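PDB 2OFY: putative XRE-family transcriptional regulator from Rhodococcus sp., which probably binds DNA through a helix-turn-helix domain and so acts as a transcriptional regulator of the XRE family. Local coordinates for residues A[33-47]-A[57-69]. Residues are numbered along the deposited sequence; the frame is centred on the assembly and turned at random.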
# COMPACT_ATOMS: atom_id res chain seq x y z
N VAL A 33 -0.90 11.57 -15.70
CA VAL A 33 -1.02 10.76 -14.46
C VAL A 33 0.37 10.56 -13.79
O VAL A 33 0.54 10.86 -12.62
CB VAL A 33 -1.78 9.44 -14.67
CG1 VAL A 33 -1.81 8.68 -13.29
CG2 VAL A 33 -3.21 9.72 -15.15
N ALA A 34 1.36 10.06 -14.56
CA ALA A 34 2.72 9.78 -14.05
C ALA A 34 3.34 11.06 -13.49
O ALA A 34 3.86 11.08 -12.36
CB ALA A 34 3.58 9.23 -15.18
N PHE A 35 3.23 12.18 -14.25
CA PHE A 35 3.77 13.47 -13.79
C PHE A 35 3.15 13.94 -12.48
O PHE A 35 3.88 14.34 -11.57
CB PHE A 35 3.66 14.58 -14.85
CG PHE A 35 4.12 15.95 -14.36
CD1 PHE A 35 5.48 16.27 -14.18
CD2 PHE A 35 3.18 16.94 -14.05
CE1 PHE A 35 5.87 17.52 -13.70
CE2 PHE A 35 3.57 18.20 -13.58
CZ PHE A 35 4.92 18.50 -13.41
N ASP A 36 1.82 13.91 -12.38
CA ASP A 36 1.11 14.40 -11.20
C ASP A 36 1.35 13.51 -9.98
O ASP A 36 1.34 14.01 -8.86
CB ASP A 36 -0.43 14.51 -11.46
CG ASP A 36 -0.82 15.64 -12.43
OD1 ASP A 36 0.05 16.47 -12.83
OD2 ASP A 36 -2.03 15.72 -12.81
N ALA A 37 1.59 12.22 -10.21
CA ALA A 37 1.85 11.22 -9.14
C ALA A 37 3.33 11.19 -8.74
O ALA A 37 3.72 10.60 -7.72
CB ALA A 37 1.36 9.82 -9.56
N GLY A 38 4.15 11.80 -9.58
CA GLY A 38 5.61 11.83 -9.35
C GLY A 38 6.31 10.52 -9.68
O GLY A 38 7.34 10.15 -9.05
N ILE A 39 5.84 9.84 -10.71
CA ILE A 39 6.48 8.59 -11.11
C ILE A 39 6.79 8.57 -12.59
O ILE A 39 6.39 9.49 -13.33
CB ILE A 39 5.60 7.38 -10.73
CG1 ILE A 39 4.26 7.40 -11.50
CG2 ILE A 39 5.40 7.30 -9.18
CD1 ILE A 39 3.44 6.04 -11.36
N SER A 40 7.50 7.54 -13.07
CA SER A 40 7.74 7.46 -14.51
C SER A 40 6.57 6.81 -15.22
O SER A 40 5.81 6.03 -14.62
CB SER A 40 8.98 6.64 -14.81
OG SER A 40 8.82 5.32 -14.32
N VAL A 41 6.49 7.07 -16.53
CA VAL A 41 5.45 6.37 -17.35
C VAL A 41 5.76 4.86 -17.33
O VAL A 41 4.82 4.03 -17.24
CB VAL A 41 5.38 6.91 -18.77
CG1 VAL A 41 4.77 5.87 -19.74
CG2 VAL A 41 4.61 8.20 -18.79
N GLU A 42 7.05 4.52 -17.39
CA GLU A 42 7.42 3.11 -17.28
C GLU A 42 6.87 2.45 -16.02
O GLU A 42 6.31 1.37 -16.09
CB GLU A 42 8.93 2.83 -17.47
CG GLU A 42 9.19 2.39 -18.93
CD GLU A 42 7.98 1.64 -19.55
OE1 GLU A 42 7.54 2.03 -20.68
OE2 GLU A 42 7.43 0.73 -18.88
N THR A 43 6.99 3.12 -14.88
CA THR A 43 6.44 2.58 -13.64
C THR A 43 4.90 2.42 -13.72
O THR A 43 4.37 1.35 -13.36
CB THR A 43 6.98 3.38 -12.41
OG1 THR A 43 8.39 3.18 -12.31
CG2 THR A 43 6.23 3.01 -11.14
N LEU A 44 4.21 3.45 -14.23
CA LEU A 44 2.74 3.42 -14.30
C LEU A 44 2.31 2.28 -15.23
O LEU A 44 1.42 1.51 -14.88
CB LEU A 44 2.22 4.74 -14.83
CG LEU A 44 0.69 4.79 -14.84
CD1 LEU A 44 0.09 4.43 -13.49
CD2 LEU A 44 0.26 6.18 -15.36
N ARG A 45 2.99 2.14 -16.36
CA ARG A 45 2.72 1.04 -17.29
C ARG A 45 2.83 -0.32 -16.62
O ARG A 45 1.99 -1.18 -16.80
CB ARG A 45 3.68 1.10 -18.49
CG ARG A 45 3.37 0.05 -19.56
CD ARG A 45 4.35 0.08 -20.72
NE ARG A 45 4.70 1.44 -21.14
CZ ARG A 45 3.96 2.22 -21.93
NH1 ARG A 45 2.79 1.80 -22.42
NH2 ARG A 45 4.40 3.43 -22.25
N LYS A 46 3.95 -0.52 -15.92
CA LYS A 46 4.17 -1.77 -15.24
C LYS A 46 3.13 -1.96 -14.16
O LYS A 46 2.63 -3.07 -14.00
CB LYS A 46 5.57 -1.75 -14.63
CG LYS A 46 6.63 -1.99 -15.73
CD LYS A 46 8.04 -1.89 -15.09
CE LYS A 46 9.08 -2.09 -16.20
NZ LYS A 46 10.46 -1.67 -15.81
N ILE A 47 2.79 -0.89 -13.43
CA ILE A 47 1.71 -1.07 -12.39
C ILE A 47 0.39 -1.49 -13.09
O ILE A 47 -0.28 -2.43 -12.67
CB ILE A 47 1.51 0.20 -11.55
CG1 ILE A 47 2.73 0.37 -10.61
CG2 ILE A 47 0.17 0.10 -10.78
CD1 ILE A 47 2.81 1.84 -10.14
N PHE A 57 3.28 1.00 -1.37
CA PHE A 57 2.09 1.67 -0.83
C PHE A 57 2.04 3.14 -1.26
O PHE A 57 0.98 3.64 -1.71
CB PHE A 57 2.15 1.68 0.72
CG PHE A 57 1.00 2.42 1.33
CD1 PHE A 57 -0.29 1.89 1.29
CD2 PHE A 57 1.21 3.67 1.93
CE1 PHE A 57 -1.36 2.62 1.81
CE2 PHE A 57 0.13 4.39 2.47
CZ PHE A 57 -1.14 3.86 2.39
N PHE A 58 3.17 3.84 -1.11
CA PHE A 58 3.17 5.30 -1.36
C PHE A 58 2.97 5.62 -2.84
O PHE A 58 2.28 6.59 -3.16
CB PHE A 58 4.37 5.97 -0.71
CG PHE A 58 4.21 6.03 0.79
CD1 PHE A 58 3.21 6.85 1.36
CD2 PHE A 58 4.92 5.14 1.61
CE1 PHE A 58 3.03 6.86 2.73
CE2 PHE A 58 4.76 5.14 2.95
CZ PHE A 58 3.83 5.99 3.54
N THR A 59 3.44 4.73 -3.70
CA THR A 59 3.19 4.89 -5.15
C THR A 59 1.72 4.70 -5.53
O THR A 59 1.16 5.53 -6.26
CB THR A 59 4.09 3.99 -5.95
OG1 THR A 59 5.44 4.35 -5.60
CG2 THR A 59 3.83 4.19 -7.46
N ILE A 60 1.11 3.65 -5.00
CA ILE A 60 -0.30 3.40 -5.30
C ILE A 60 -1.16 4.54 -4.72
O ILE A 60 -2.12 5.02 -5.37
CB ILE A 60 -0.72 2.03 -4.80
CG1 ILE A 60 0.10 0.92 -5.49
CG2 ILE A 60 -2.20 1.84 -4.97
CD1 ILE A 60 0.08 0.94 -7.04
N ALA A 61 -0.81 4.98 -3.51
CA ALA A 61 -1.49 6.10 -2.90
C ALA A 61 -1.42 7.34 -3.79
O ALA A 61 -2.36 8.06 -3.91
CB ALA A 61 -0.87 6.38 -1.51
N ALA A 62 -0.26 7.62 -4.37
CA ALA A 62 -0.09 8.85 -5.12
C ALA A 62 -0.92 8.75 -6.40
O ALA A 62 -1.49 9.74 -6.85
CB ALA A 62 1.37 9.07 -5.43
N VAL A 63 -0.90 7.57 -7.01
CA VAL A 63 -1.62 7.42 -8.30
C VAL A 63 -3.13 7.51 -7.99
O VAL A 63 -3.90 8.19 -8.68
CB VAL A 63 -1.29 6.12 -9.00
CG1 VAL A 63 -2.31 5.83 -10.18
CG2 VAL A 63 0.18 6.11 -9.45
N ALA A 64 -3.56 6.83 -6.95
CA ALA A 64 -5.00 6.88 -6.56
C ALA A 64 -5.45 8.30 -6.30
O ALA A 64 -6.54 8.72 -6.76
CB ALA A 64 -5.29 5.94 -5.31
N ARG A 65 -4.65 9.08 -5.59
CA ARG A 65 -5.05 10.49 -5.34
C ARG A 65 -5.22 11.28 -6.66
O ARG A 65 -6.17 12.00 -6.82
CB ARG A 65 -4.14 11.19 -4.36
CG ARG A 65 -2.69 11.12 -4.60
CD ARG A 65 -2.14 12.34 -5.29
NE ARG A 65 -0.69 12.28 -5.40
CZ ARG A 65 0.06 13.26 -5.88
NH1 ARG A 65 -0.55 14.38 -6.29
NH2 ARG A 65 1.40 13.13 -5.92
N VAL A 66 -4.29 11.11 -7.60
CA VAL A 66 -4.36 11.80 -8.90
C VAL A 66 -5.66 11.41 -9.61
O VAL A 66 -6.31 12.27 -10.27
CB VAL A 66 -3.12 11.50 -9.78
CG1 VAL A 66 -3.30 12.02 -11.25
CG2 VAL A 66 -1.78 12.09 -9.13
N LEU A 67 -6.06 10.14 -9.46
CA LEU A 67 -7.26 9.60 -10.13
C LEU A 67 -8.54 9.79 -9.34
O LEU A 67 -9.61 9.31 -9.78
CB LEU A 67 -7.06 8.11 -10.46
CG LEU A 67 -5.83 7.81 -11.31
CD1 LEU A 67 -5.72 6.28 -11.38
CD2 LEU A 67 -6.02 8.42 -12.74
N ASP A 68 -8.46 10.52 -8.21
CA ASP A 68 -9.59 10.68 -7.29
C ASP A 68 -10.25 9.38 -6.96
O ASP A 68 -11.49 9.24 -6.97
CB ASP A 68 -10.64 11.62 -7.85
CG ASP A 68 -10.74 12.86 -7.04
OD1 ASP A 68 -11.70 12.94 -6.23
OD2 ASP A 68 -9.84 13.73 -7.18
N LEU A 69 -9.40 8.43 -6.63
CA LEU A 69 -9.84 7.07 -6.39
C LEU A 69 -9.57 6.78 -4.90
O LEU A 69 -8.51 7.14 -4.40
CB LEU A 69 -9.05 6.20 -7.36
CG LEU A 69 -9.22 4.72 -7.40
CD1 LEU A 69 -10.64 4.37 -7.88
CD2 LEU A 69 -8.11 4.04 -8.30
O HOH W 1 0.30 16.39 -8.21
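V66 pushes its forked side chain into a hollow on the last turn of helix 30-37, formed by V33 CA, the CB and carbonyl carbon of D36 and the N of A37. CG2 takes the D36 and A37 side, 3.5 Å from A37 N, while CG1 faces CA and CG1 of V33. The small A37 is consistent with so close an approach: segments 33-37 and 57-66 come within 8.8 Å, axis to axis, at 116°. The methyl of A37 settles among A62, V63 and V66, its CB 3.9 Å from V63 CG2. A62, equally short, lets the carbonyl of A37 come down onto its methyl. The guanidinium of R65 lies by the carbonyl end of helix 30-37, with A37 CA and V66 CG2 against the same face and a water joining NH1 to D36 O. Cutting V66 back to an alanine would probably open a gap beside D36 and A37 and leave that guanidinium freer to swing.

V63 is a second fork, wedged by CG2 between A37 and I39 and by CG1 between V33 and L44. On one flank, V33 CG2 meets L67 CD2 at 3.9 Å, the side chains crossing at about a right angle. On the other, G38, whose positive phi suits glycine, ends the helix in a Schellman motif, and I39 points at helix 57-66. With CG1 of I39 lodged between backbone N and carbonyl carbon (chi1 64°), CD1 reaches V63 and CG2 meets T59, whose methyl serves both isoleucines, I47 CD1 touching T59 CG2 at 3.7 Å. I47 and I60 run past each other in opposite directions, I47 CG2 touching I60 CD1.

S40 caps helix 41-48, accepting from T43 N. Consistent with the XRE-family helix-turn-helix, helices 30-37 and 41-48 pack across helix 57-66; helix 8-25 touches V33, I47 and I60, while helix 71-75 and F57 of the second subunit also cover I60.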